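Local coordinates for protein dihydropteroate synthase (Clostridioides difficile, PDB 6PZ2) that catalyses the condensation of p-aminobenzoate with a dihydropterin pyrophosphate to form dihydropteroate, a step of folate synthesis, at residues 10-15 against 256-261; 23-28 against 35-40; 178-183 against 191-196. All coordinates share one frame; numbering follows the deposited sequence.

Interaction 1: 10-15 against 256-261; sequences KRTYIM and MAARMT. With SO4 (sulfate ion), chain C; SO4 (sulfate ion), chain H.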
loop_
_atom_site.group_PDB
_atom_site.type_symbol
_atom_site.label_atom_id
_atom_site.label_comp_id
_atom_site.label_asym_id
_atom_site.label_seq_id
_atom_site.Cartn_x
_atom_site.Cartn_y
_atom_site.Cartn_z
ATOM N N LYS A 10 14.030 11.914 -6.763
ATOM C CA LYS A 10 13.133 12.988 -6.407
ATOM C C LYS A 10 11.755 12.441 -6.015
ATOM O O LYS A 10 11.101 13.018 -5.157
ATOM C CB LYS A 10 12.975 13.939 -7.588
ATOM C CG LYS A 10 12.100 15.143 -7.308
ATOM C CD LYS A 10 11.581 15.793 -8.566
ATOM C CE LYS A 10 11.065 17.193 -8.311
ATOM N NZ LYS A 10 10.651 17.845 -9.576
ATOM N N ARG A 11 11.280 11.389 -6.684
ATOM C CA ARG A 11 9.964 10.824 -6.430
ATOM C C ARG A 11 9.885 9.466 -7.145
ATOM O O ARG A 11 10.840 9.052 -7.794
ATOM C CB ARG A 11 8.843 11.742 -6.925
ATOM C CG ARG A 11 8.777 11.897 -8.439
ATOM C CD ARG A 11 7.598 12.735 -8.884
ATOM N NE ARG A 11 7.506 13.013 -10.315
ATOM C CZ ARG A 11 6.830 12.300 -11.215
ATOM N NH1 ARG A 11 6.663 12.804 -12.431
ATOM N NH2 ARG A 11 6.348 11.099 -10.914
ATOM N N THR A 12 8.757 8.789 -7.007
ATOM C CA THR A 12 8.500 7.567 -7.739
ATOM C C THR A 12 7.836 7.954 -9.062
ATOM O O THR A 12 7.067 8.925 -9.082
ATOM C CB THR A 12 7.611 6.625 -6.926
ATOM O OG1 THR A 12 8.251 6.329 -5.684
ATOM C CG2 THR A 12 7.357 5.329 -7.655
ATOM N N TYR A 13 8.246 7.265 -10.137
ATOM C CA TYR A 13 7.766 7.485 -11.499
ATOM C C TYR A 13 6.873 6.296 -11.846
ATOM O O TYR A 13 7.084 5.172 -11.341
ATOM C CB TYR A 13 8.939 7.711 -12.471
ATOM C CG TYR A 13 9.731 8.960 -12.166
ATOM C CD1 TYR A 13 9.325 10.196 -12.630
ATOM C CD2 TYR A 13 10.807 8.920 -11.308
ATOM C CE1 TYR A 13 9.990 11.359 -12.276
ATOM C CE2 TYR A 13 11.494 10.068 -10.952
ATOM C CZ TYR A 13 11.069 11.297 -11.419
ATOM O OH TYR A 13 11.744 12.425 -11.062
ATOM N N ILE A 14 5.878 6.593 -12.661
ATOM C CA ILE A 14 4.875 5.637 -12.979
ATOM C C ILE A 14 4.947 5.310 -14.468
ATOM O O ILE A 14 4.831 6.184 -15.306
ATOM C CB ILE A 14 3.468 6.156 -12.609
ATOM C CG1 ILE A 14 3.391 6.637 -11.156
ATOM C CG2 ILE A 14 2.428 5.087 -12.909
ATOM C CD1 ILE A 14 3.705 5.564 -10.137
ATOM N N MET A 15 5.021 4.022 -14.759
ATOM C CA MET A 15 4.997 3.543 -16.124
ATOM C C MET A 15 3.636 2.888 -16.371
ATOM O O MET A 15 3.343 1.900 -15.754
ATOM C CB MET A 15 6.147 2.549 -16.357
ATOM C CG MET A 15 6.064 1.710 -17.642
ATOM S SD MET A 15 7.452 0.518 -17.772
ATOM C CE MET A 15 8.703 1.696 -18.273
ATOM N N MET A 256 -1.217 7.646 -6.460
ATOM C CA MET A 256 -1.657 8.228 -5.175
ATOM C C MET A 256 -0.923 7.527 -4.024
ATOM O O MET A 256 -0.363 8.193 -3.170
ATOM C CB MET A 256 -3.174 8.119 -4.967
ATOM C CG MET A 256 -4.006 8.902 -5.952
ATOM S SD MET A 256 -3.492 10.636 -5.998
ATOM C CE MET A 256 -2.554 10.775 -7.514
ATOM N N ALA A 257 -0.827 6.187 -4.035
ATOM C CA ALA A 257 -0.092 5.446 -3.011
ATOM C C ALA A 257 1.405 5.796 -3.019
ATOM O O ALA A 257 2.080 5.873 -1.960
ATOM C CB ALA A 257 -0.316 3.951 -3.239
ATOM N N ALA A 258 1.956 5.963 -4.223
ATOM C CA ALA A 258 3.357 6.287 -4.366
ATOM C C ALA A 258 3.636 7.673 -3.771
ATOM O O ALA A 258 4.671 7.878 -3.177
ATOM C CB ALA A 258 3.745 6.267 -5.831
ATOM N N ARG A 259 2.741 8.621 -3.960
ATOM C CA ARG A 259 2.971 9.971 -3.381
ATOM C C ARG A 259 2.958 9.910 -1.852
ATOM O O ARG A 259 3.771 10.546 -1.218
ATOM C CB ARG A 259 1.889 10.927 -3.874
ATOM C CG ARG A 259 2.090 11.294 -5.334
ATOM C CD ARG A 259 1.117 12.356 -5.782
ATOM N NE ARG A 259 1.394 12.775 -7.137
ATOM C CZ ARG A 259 0.583 13.542 -7.862
ATOM N NH1 ARG A 259 0.946 13.911 -9.078
ATOM N NH2 ARG A 259 -0.568 13.963 -7.360
ATOM N N MET A 260 2.112 9.045 -1.281
ATOM C CA MET A 260 2.016 8.939 0.150
ATOM C C MET A 260 3.317 8.321 0.647
ATOM O O MET A 260 3.928 8.822 1.574
ATOM C CB MET A 260 0.789 8.124 0.587
ATOM C CG MET A 260 0.516 8.203 2.089
ATOM S SD MET A 260 0.155 9.924 2.614
ATOM C CE MET A 260 0.998 9.984 4.190
ATOM N N THR A 261 3.787 7.289 -0.046
ATOM C CA THR A 261 5.022 6.654 0.349
ATOM C C THR A 261 6.211 7.604 0.143
ATOM O O THR A 261 7.127 7.665 0.977
ATOM C CB THR A 261 5.204 5.340 -0.426
ATOM O OG1 THR A 261 3.985 4.589 -0.434
ATOM C CG2 THR A 261 6.331 4.531 0.154
HETATM S S SO4 C . 8.813 15.904 -11.914
HETATM O O1 SO4 C . 10.087 15.116 -12.070
HETATM O O2 SO4 C . 7.658 15.527 -12.750
HETATM O O3 SO4 C . 8.339 15.763 -10.520
HETATM O O4 SO4 C . 9.037 17.333 -12.236
HETATM S S SO4 H . -1.698 16.704 -9.817
HETATM O O1 SO4 H . -0.284 16.859 -10.245
HETATM O O2 SO4 H . -2.316 15.450 -10.352
HETATM O O3 SO4 H . -1.667 16.697 -8.337
HETATM O O4 SO4 H . -2.506 17.872 -10.269
#

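Interaction 2: 23-28 against 35-40; sequences DSFSDG and DIAIQH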
loop_
_atom_site.group_PDB
_atom_site.type_symbol
_atom_site.label_atom_id
_atom_site.label_comp_id
_atom_site.label_asym_id
_atom_site.label_seq_id
_atom_site.Cartn_x
_atom_site.Cartn_y
_atom_site.Cartn_z
ATOM N N ASP A 23 -5.838 -9.759 -28.619
ATOM C CA ASP A 23 -6.600 -10.106 -27.379
ATOM C C ASP A 23 -6.758 -8.864 -26.503
ATOM O O ASP A 23 -7.562 -8.868 -25.584
ATOM C CB ASP A 23 -5.956 -11.131 -26.423
ATOM C CG ASP A 23 -6.691 -11.320 -25.084
ATOM O OD1 ASP A 23 -7.899 -11.681 -25.114
ATOM O OD2 ASP A 23 -6.085 -11.080 -23.993
ATOM N N SER A 24 -5.950 -7.824 -26.683
ATOM C CA SER A 24 -6.080 -6.658 -25.799
ATOM C C SER A 24 -7.344 -5.870 -26.168
ATOM O O SER A 24 -7.705 -4.989 -25.427
ATOM C CB SER A 24 -4.893 -5.724 -25.846
ATOM O OG SER A 24 -3.658 -6.399 -25.682
ATOM N N PHE A 25 -7.975 -6.110 -27.318
ATOM C CA PHE A 25 -9.079 -5.247 -27.807
ATOM C C PHE A 25 -10.391 -6.039 -27.765
ATOM O O PHE A 25 -10.332 -7.266 -27.914
ATOM C CB PHE A 25 -8.812 -4.785 -29.247
ATOM C CG PHE A 25 -7.604 -3.897 -29.380
ATOM C CD1 PHE A 25 -7.693 -2.545 -29.105
ATOM C CD2 PHE A 25 -6.363 -4.425 -29.693
ATOM C CE1 PHE A 25 -6.572 -1.734 -29.149
ATOM C CE2 PHE A 25 -5.255 -3.607 -29.792
ATOM C CZ PHE A 25 -5.360 -2.262 -29.515
ATOM N N SER A 26 -11.542 -5.374 -27.618
ATOM C CA SER A 26 -12.858 -6.056 -27.781
ATOM C C SER A 26 -12.946 -6.768 -29.136
ATOM O O SER A 26 -13.454 -7.883 -29.239
ATOM C CB SER A 26 -14.008 -5.088 -27.657
ATOM O OG SER A 26 -13.796 -4.195 -26.577
ATOM N N ASP A 27 -12.478 -6.081 -30.172
ATOM C CA ASP A 27 -12.534 -6.542 -31.557
ATOM C C ASP A 27 -11.123 -6.395 -32.151
ATOM O O ASP A 27 -10.677 -5.283 -32.477
ATOM C CB ASP A 27 -13.633 -5.767 -32.297
ATOM C CG ASP A 27 -14.033 -6.280 -33.673
ATOM O OD1 ASP A 27 -14.942 -5.664 -34.269
ATOM O OD2 ASP A 27 -13.442 -7.278 -34.139
ATOM N N GLY A 28 -10.419 -7.522 -32.263
ATOM C CA GLY A 28 -9.005 -7.562 -32.659
ATOM C C GLY A 28 -8.781 -7.314 -34.145
ATOM O O GLY A 28 -7.629 -7.271 -34.567
ATOM N N ASP A 35 -7.064 3.930 -32.596
ATOM C CA ASP A 35 -7.592 5.116 -31.894
ATOM C C ASP A 35 -7.946 4.786 -30.436
ATOM O O ASP A 35 -7.816 5.648 -29.562
ATOM C CB ASP A 35 -8.878 5.628 -32.535
ATOM C CG ASP A 35 -8.724 6.181 -33.942
ATOM O OD1 ASP A 35 -9.586 5.835 -34.765
ATOM O OD2 ASP A 35 -7.759 6.939 -34.190
ATOM N N ILE A 36 -8.411 3.554 -30.200
ATOM C CA ILE A 36 -8.716 3.031 -28.864
ATOM C C ILE A 36 -7.423 2.990 -28.036
ATOM O O ILE A 36 -7.389 3.516 -26.915
ATOM C CB ILE A 36 -9.401 1.650 -28.978
ATOM C CG1 ILE A 36 -10.850 1.767 -29.475
ATOM C CG2 ILE A 36 -9.322 0.872 -27.669
ATOM C CD1 ILE A 36 -11.532 0.436 -29.806
ATOM N N ALA A 37 -6.353 2.423 -28.615
ATOM C CA ALA A 37 -5.063 2.366 -27.945
ATOM C C ALA A 37 -4.614 3.781 -27.567
ATOM O O ALA A 37 -4.159 3.986 -26.439
ATOM C CB ALA A 37 -4.035 1.648 -28.784
ATOM N N ILE A 38 -4.779 4.739 -28.468
ATOM C CA ILE A 38 -4.308 6.116 -28.207
ATOM C C ILE A 38 -5.160 6.770 -27.110
ATOM O O ILE A 38 -4.652 7.580 -26.322
ATOM C CB ILE A 38 -4.328 6.955 -29.509
ATOM C CG1 ILE A 38 -3.396 6.366 -30.570
ATOM C CG2 ILE A 38 -3.998 8.425 -29.256
ATOM C CD1 ILE A 38 -1.921 6.388 -30.189
ATOM N N GLN A 39 -6.462 6.489 -27.100
ATOM C CA GLN A 39 -7.343 7.028 -26.053
ATOM C C GLN A 39 -6.899 6.470 -24.695
ATOM O O GLN A 39 -6.731 7.255 -23.734
ATOM C CB GLN A 39 -8.832 6.774 -26.336
ATOM C CG GLN A 39 -9.769 7.558 -25.406
ATOM C CD GLN A 39 -9.415 9.027 -25.323
ATOM O OE1 GLN A 39 -9.366 9.719 -26.332
ATOM N NE2 GLN A 39 -9.099 9.517 -24.133
ATOM N N HIS A 40 -6.596 5.167 -24.649
ATOM C CA HIS A 40 -6.091 4.552 -23.426
ATOM C C HIS A 40 -4.815 5.244 -22.950
ATOM O O HIS A 40 -4.661 5.497 -21.736
ATOM C CB HIS A 40 -5.932 3.031 -23.574
ATOM C CG HIS A 40 -5.623 2.354 -22.280
ATOM N ND1 HIS A 40 -6.068 2.840 -21.064
ATOM C CD2 HIS A 40 -4.921 1.236 -21.994
ATOM C CE1 HIS A 40 -5.650 2.057 -20.092
ATOM N NE2 HIS A 40 -4.940 1.069 -20.639
#

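Interaction 3: 178-183 against 191-196; sequences PGVGFG and EVLRRL. With PT1 (pteroic acid), chain K.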
loop_
_atom_site.group_PDB
_atom_site.type_symbol
_atom_site.label_atom_id
_atom_site.label_comp_id
_atom_site.label_asym_id
_atom_site.label_seq_id
_atom_site.Cartn_x
_atom_site.Cartn_y
_atom_site.Cartn_z
ATOM N N PRO A 178 13.900 -6.851 -11.267
ATOM C CA PRO A 178 14.151 -8.212 -10.808
ATOM C C PRO A 178 13.251 -9.256 -11.466
ATOM O O PRO A 178 13.447 -10.471 -11.252
ATOM C CB PRO A 178 13.826 -8.168 -9.312
ATOM C CG PRO A 178 12.724 -7.146 -9.277
ATOM C CD PRO A 178 13.260 -6.073 -10.204
ATOM N N GLY A 179 12.243 -8.805 -12.194
ATOM C CA GLY A 179 11.499 -9.751 -13.031
ATOM C C GLY A 179 10.570 -10.621 -12.212
ATOM O O GLY A 179 10.570 -11.849 -12.312
ATOM N N VAL A 180 9.687 -9.965 -11.467
ATOM C CA VAL A 180 8.690 -10.712 -10.695
ATOM C C VAL A 180 7.829 -11.514 -11.673
ATOM O O VAL A 180 7.299 -10.981 -12.618
ATOM C CB VAL A 180 7.825 -9.800 -9.795
ATOM C CG1 VAL A 180 6.684 -10.554 -9.120
ATOM C CG2 VAL A 180 8.670 -9.099 -8.737
ATOM N N GLY A 181 7.644 -12.796 -11.397
ATOM C CA GLY A 181 6.793 -13.593 -12.241
ATOM C C GLY A 181 7.542 -14.296 -13.367
ATOM O O GLY A 181 6.918 -15.049 -14.131
ATOM N N PHE A 182 8.846 -14.097 -13.475
ATOM C CA PHE A 182 9.610 -14.657 -14.588
ATOM C C PHE A 182 10.698 -15.572 -14.038
ATOM O O PHE A 182 11.600 -15.122 -13.315
ATOM C CB PHE A 182 10.302 -13.560 -15.395
ATOM C CG PHE A 182 9.419 -12.622 -16.179
ATOM C CD1 PHE A 182 9.011 -11.416 -15.628
ATOM C CD2 PHE A 182 9.090 -12.888 -17.500
ATOM C CE1 PHE A 182 8.253 -10.520 -16.368
ATOM C CE2 PHE A 182 8.313 -12.001 -18.232
ATOM C CZ PHE A 182 7.913 -10.804 -17.671
ATOM N N GLY A 183 10.595 -16.865 -14.329
ATOM C CA GLY A 183 11.620 -17.776 -13.839
ATOM C C GLY A 183 11.620 -17.946 -12.329
ATOM O O GLY A 183 12.664 -18.227 -11.712
ATOM N N GLU A 191 10.061 -13.970 -1.906
ATOM C CA GLU A 191 11.371 -13.761 -1.344
ATOM C C GLU A 191 12.068 -12.558 -1.981
ATOM O O GLU A 191 12.733 -11.755 -1.299
ATOM C CB GLU A 191 12.228 -15.009 -1.549
ATOM C CG GLU A 191 13.643 -14.747 -1.071
ATOM C CD GLU A 191 14.516 -15.950 -0.787
ATOM O OE1 GLU A 191 14.110 -17.076 -1.158
ATOM O OE2 GLU A 191 15.629 -15.719 -0.260
ATOM N N VAL A 192 11.963 -12.469 -3.304
ATOM C CA VAL A 192 12.566 -11.337 -4.035
ATOM C C VAL A 192 11.934 -10.003 -3.587
ATOM O O VAL A 192 12.637 -9.007 -3.427
ATOM C CB VAL A 192 12.413 -11.573 -5.551
ATOM C CG1 VAL A 192 12.715 -10.318 -6.346
ATOM C CG2 VAL A 192 13.266 -12.738 -6.044
ATOM N N LEU A 193 10.620 -9.955 -3.437
ATOM C CA LEU A 193 9.926 -8.760 -2.957
ATOM C C LEU A 193 10.414 -8.399 -1.552
ATOM O O LEU A 193 10.741 -7.228 -1.293
ATOM C CB LEU A 193 8.420 -9.026 -2.982
ATOM C CG LEU A 193 7.766 -9.041 -4.359
ATOM C CD1 LEU A 193 6.311 -9.460 -4.265
ATOM C CD2 LEU A 193 7.869 -7.677 -5.031
ATOM N N ARG A 194 10.535 -9.409 -0.688
ATOM C CA ARG A 194 10.999 -9.218 0.695
ATOM C C ARG A 194 12.426 -8.649 0.687
ATOM O O ARG A 194 12.749 -7.789 1.487
ATOM C CB ARG A 194 10.896 -10.553 1.451
ATOM C CG ARG A 194 10.925 -10.481 2.973
ATOM C CD ARG A 194 11.181 -11.843 3.610
ATOM N NE ARG A 194 10.319 -12.918 3.128
ATOM C CZ ARG A 194 10.741 -14.067 2.610
ATOM N NH1 ARG A 194 9.859 -14.968 2.201
ATOM N NH2 ARG A 194 12.038 -14.318 2.525
ATOM N N ARG A 195 13.286 -9.121 -0.224
ATOM C CA ARG A 195 14.724 -8.778 -0.172
ATOM C C ARG A 195 15.098 -7.702 -1.205
ATOM O O ARG A 195 16.266 -7.400 -1.394
ATOM C CB ARG A 195 15.544 -10.059 -0.350
ATOM C CG ARG A 195 15.281 -11.096 0.740
ATOM C CD ARG A 195 15.999 -12.421 0.485
ATOM N NE ARG A 195 17.436 -12.206 0.448
ATOM C CZ ARG A 195 18.298 -13.103 0.010
ATOM N NH1 ARG A 195 17.841 -14.299 -0.314
ATOM N NH2 ARG A 195 19.562 -12.761 -0.175
ATOM N N LEU A 196 14.108 -7.078 -1.816
ATOM C CA LEU A 196 14.300 -6.242 -2.983
ATOM C C LEU A 196 15.337 -5.168 -2.682
ATOM O O LEU A 196 16.070 -4.800 -3.596
ATOM C CB LEU A 196 12.959 -5.634 -3.414
ATOM C CG LEU A 196 12.937 -4.917 -4.761
ATOM C CD1 LEU A 196 13.308 -5.877 -5.885
ATOM C CD2 LEU A 196 11.564 -4.314 -5.032
HETATM C C2 PT1 K . 7.897 -6.572 -15.612
HETATM C C3 PT1 K . 7.064 -6.956 -16.739
HETATM C C5 PT1 K . 7.432 -6.318 -18.004
HETATM N N6 PT1 K . 6.006 -7.808 -16.684
HETATM C C7 PT1 K . 9.216 -5.197 -16.962
HETATM N N9 PT1 K . 8.487 -5.504 -18.044
HETATM C C10 PT1 K . 5.317 -8.099 -17.799
HETATM N N11 PT1 K . 10.253 -4.343 -17.045
HETATM C C12 PT1 K . 5.690 -7.524 -19.020
HETATM C C21 PT1 K . 2.009 -13.905 -13.804
HETATM O O22 PT1 K . 2.679 -14.643 -13.065
HETATM O O1 PT1 K . 7.678 -7.071 -14.387
HETATM N N4 PT1 K . 8.948 -5.740 -15.762
HETATM N N8 PT1 K . 6.699 -6.625 -19.095
HETATM C C13 PT1 K . 4.166 -9.080 -17.725
HETATM N N14 PT1 K . 4.697 -10.361 -17.274
HETATM C C15 PT1 K . 3.998 -11.212 -16.492
HETATM C C16 PT1 K . 2.619 -11.089 -16.284
HETATM C C17 PT1 K . 4.699 -12.206 -15.822
HETATM C C18 PT1 K . 1.972 -11.989 -15.440
HETATM C C19 PT1 K . 4.056 -13.104 -14.974
HETATM C C20 PT1 K . 2.690 -12.986 -14.776
HETATM O O23 PT1 K . 0.782 -13.888 -13.693
#

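Interaction 1: 10-15 against 256-261
Thr-12 and Ala-258 meet where the entry to the first barrel strand, 13-19, packs against the last helix, 251-265. The methyl of Ala-258 is aimed at the strand side, and CB of Thr-12 lies 4.0 Å from Ala-258 CB, with Thr-12 CG2 slightly farther. Chi1 of Thr-12 is -59°, which sets CG2 anti to the backbone N and puts OG1 on the other branch; that hydroxyl is hydrogen-bonded to Asp-262 and to Arg-266, so this buried threonine's polar branch is satisfied by the chain end its carbon branch packs against. Ile-14 also faces the helix and brings CD1 to 4.4 Å from Ala-258 CB. Ile-239 of helix 228-240 touches both Thr-12 and Ala-258.

The charged side chains diverge from this apolar meeting. Tyr-13 CE1, on the rim of its ring, stands 3.4 Å above the centre of the Arg-11 guanidinium, Arg-11 CG lies over a face of that ring toward its rim, and Arg-11 NH2 bonds to Thr-12 O at 2.9 Å. One sulfate sits at the guanidinium edge, taking NE to O3 and a nearly straight bond (169°) from NH1 to O2; Lys-10 adds weak bonds. A second sulfate is held by Arg-259, chiefly through NH2 to O3 at 3.1 Å. Both ions probably come from the crystallisation liquor.

No hydrogen bond joins the segments: small carbon groups probably permit the helix to approach the start of the strand closely, with Arg-11 shared between Asp-50, its salt-bridge partner, and one sulfate, and Arg-259 turned to the other; these anions would probably ease the proximity of the arginines.

Interaction 2: 23-28 against 35-40
The ring of Phe-25 meets helix 33-46 with its edge: Ile-36 CG2 and Ala-37 CB both lie near the ring plane, and neither sits over a face. Along that edge the work is divided between neighbouring residues of the helix. Phe-25 CD1 is 4.0 Å from Ile-36 CG2, and CE1 is almost as near to the same methyl; farther round the rim, Phe-25 CZ comes within 4.2 Å of Ala-37 CB.

The CB of Phe-25 is not itself aimed at the helix; it is the ring that closes the distance. Its CG stands beside the backbone N (chi1 -65°), which swings the rim over to the helix. On the other side, CG2 of Ile-36 is the branch that touches, standing anti to the backbone N while CG1 is anti to the carbonyl carbon, and the two side chains run alongside one another with opposite headings. Such rim-to-methyl contact is wholly apolar, with no hydrogen bond between the segments, and buries a modest 105 Å².

The loop containing 23-28 follows strand 13-19 and leads into helix 33-46, so the contact folds the connection of a beta-alpha unit back on its own helix. Val-20, in the loop just after the strand, touches both Phe-25 and Ala-37. Ile-38 packs on helix 68-85, and Asp-35, one residue before Ile-36, forms a salt bridge with Lys-81 of that helix, which thereby flanks helix 33-46.

Interaction 3: 178-183 against 191-196
Pro-178 reaches the 191-196 segment through its ring, whose CB meets both Val-192 and Leu-196 and whose CG meets Leu-196. CB lies 3.8 Å from Val-192 CG1, and it is also within 4.2 Å of Leu-196 CD1. The next atom, CG, makes the closer approach to the leucine, 3.7 Å to Leu-196 CD1, the two side chains crossing at about a right angle. Leu-196 comes to this place because its CG stands anti to the backbone N (chi1 -170°), which, with chi2 near 61°, brings CD1 to the proline.

Two residues along the loop, Val-180 repeats the pattern: its CG2 lies 4.0 Å from Leu-193 CD2, again with the side chains at roughly a right angle. The loop follows strand 174-177 of the TIM barrel, at the C-terminal ends of whose strands the active site is found, and it turns as a type II beta turn from Gly-179 to Phe-182 before entering helix 186-195. The side of the loop away from the helix is given to the ligand. Phe-182 CZ approaches N14 of pteroic acid to 3.3 Å, and C17 of the ligand lies over one face of the Phe-182 ring, offset toward its rim. Gly-181, with no side chain, lies close to the ligand, its O 3.6 Å from C19. Val-192 also packs on Met-150 and Ile-153 of helix 149-166.

All three interactions rest on carbon contacts without a hydrogen bond across the segments, yet they differ with their place in the barrel. Interactions 1 and 3 are buried, whereas interaction 2 is partly exposed and about 30 Å, centre to centre, from interaction 3, on the opposite side of the chain's centre. Interactions 2 and 3 each fold a loop after a strand onto the helix that follows it; interaction 1 instead joins the first strand to the last helix, bringing the ends of the chain together. Aromatic rim carries interaction 2, aliphatic branches interactions 1 and 3, and interaction 3 alone includes residues of the pteroic acid pocket.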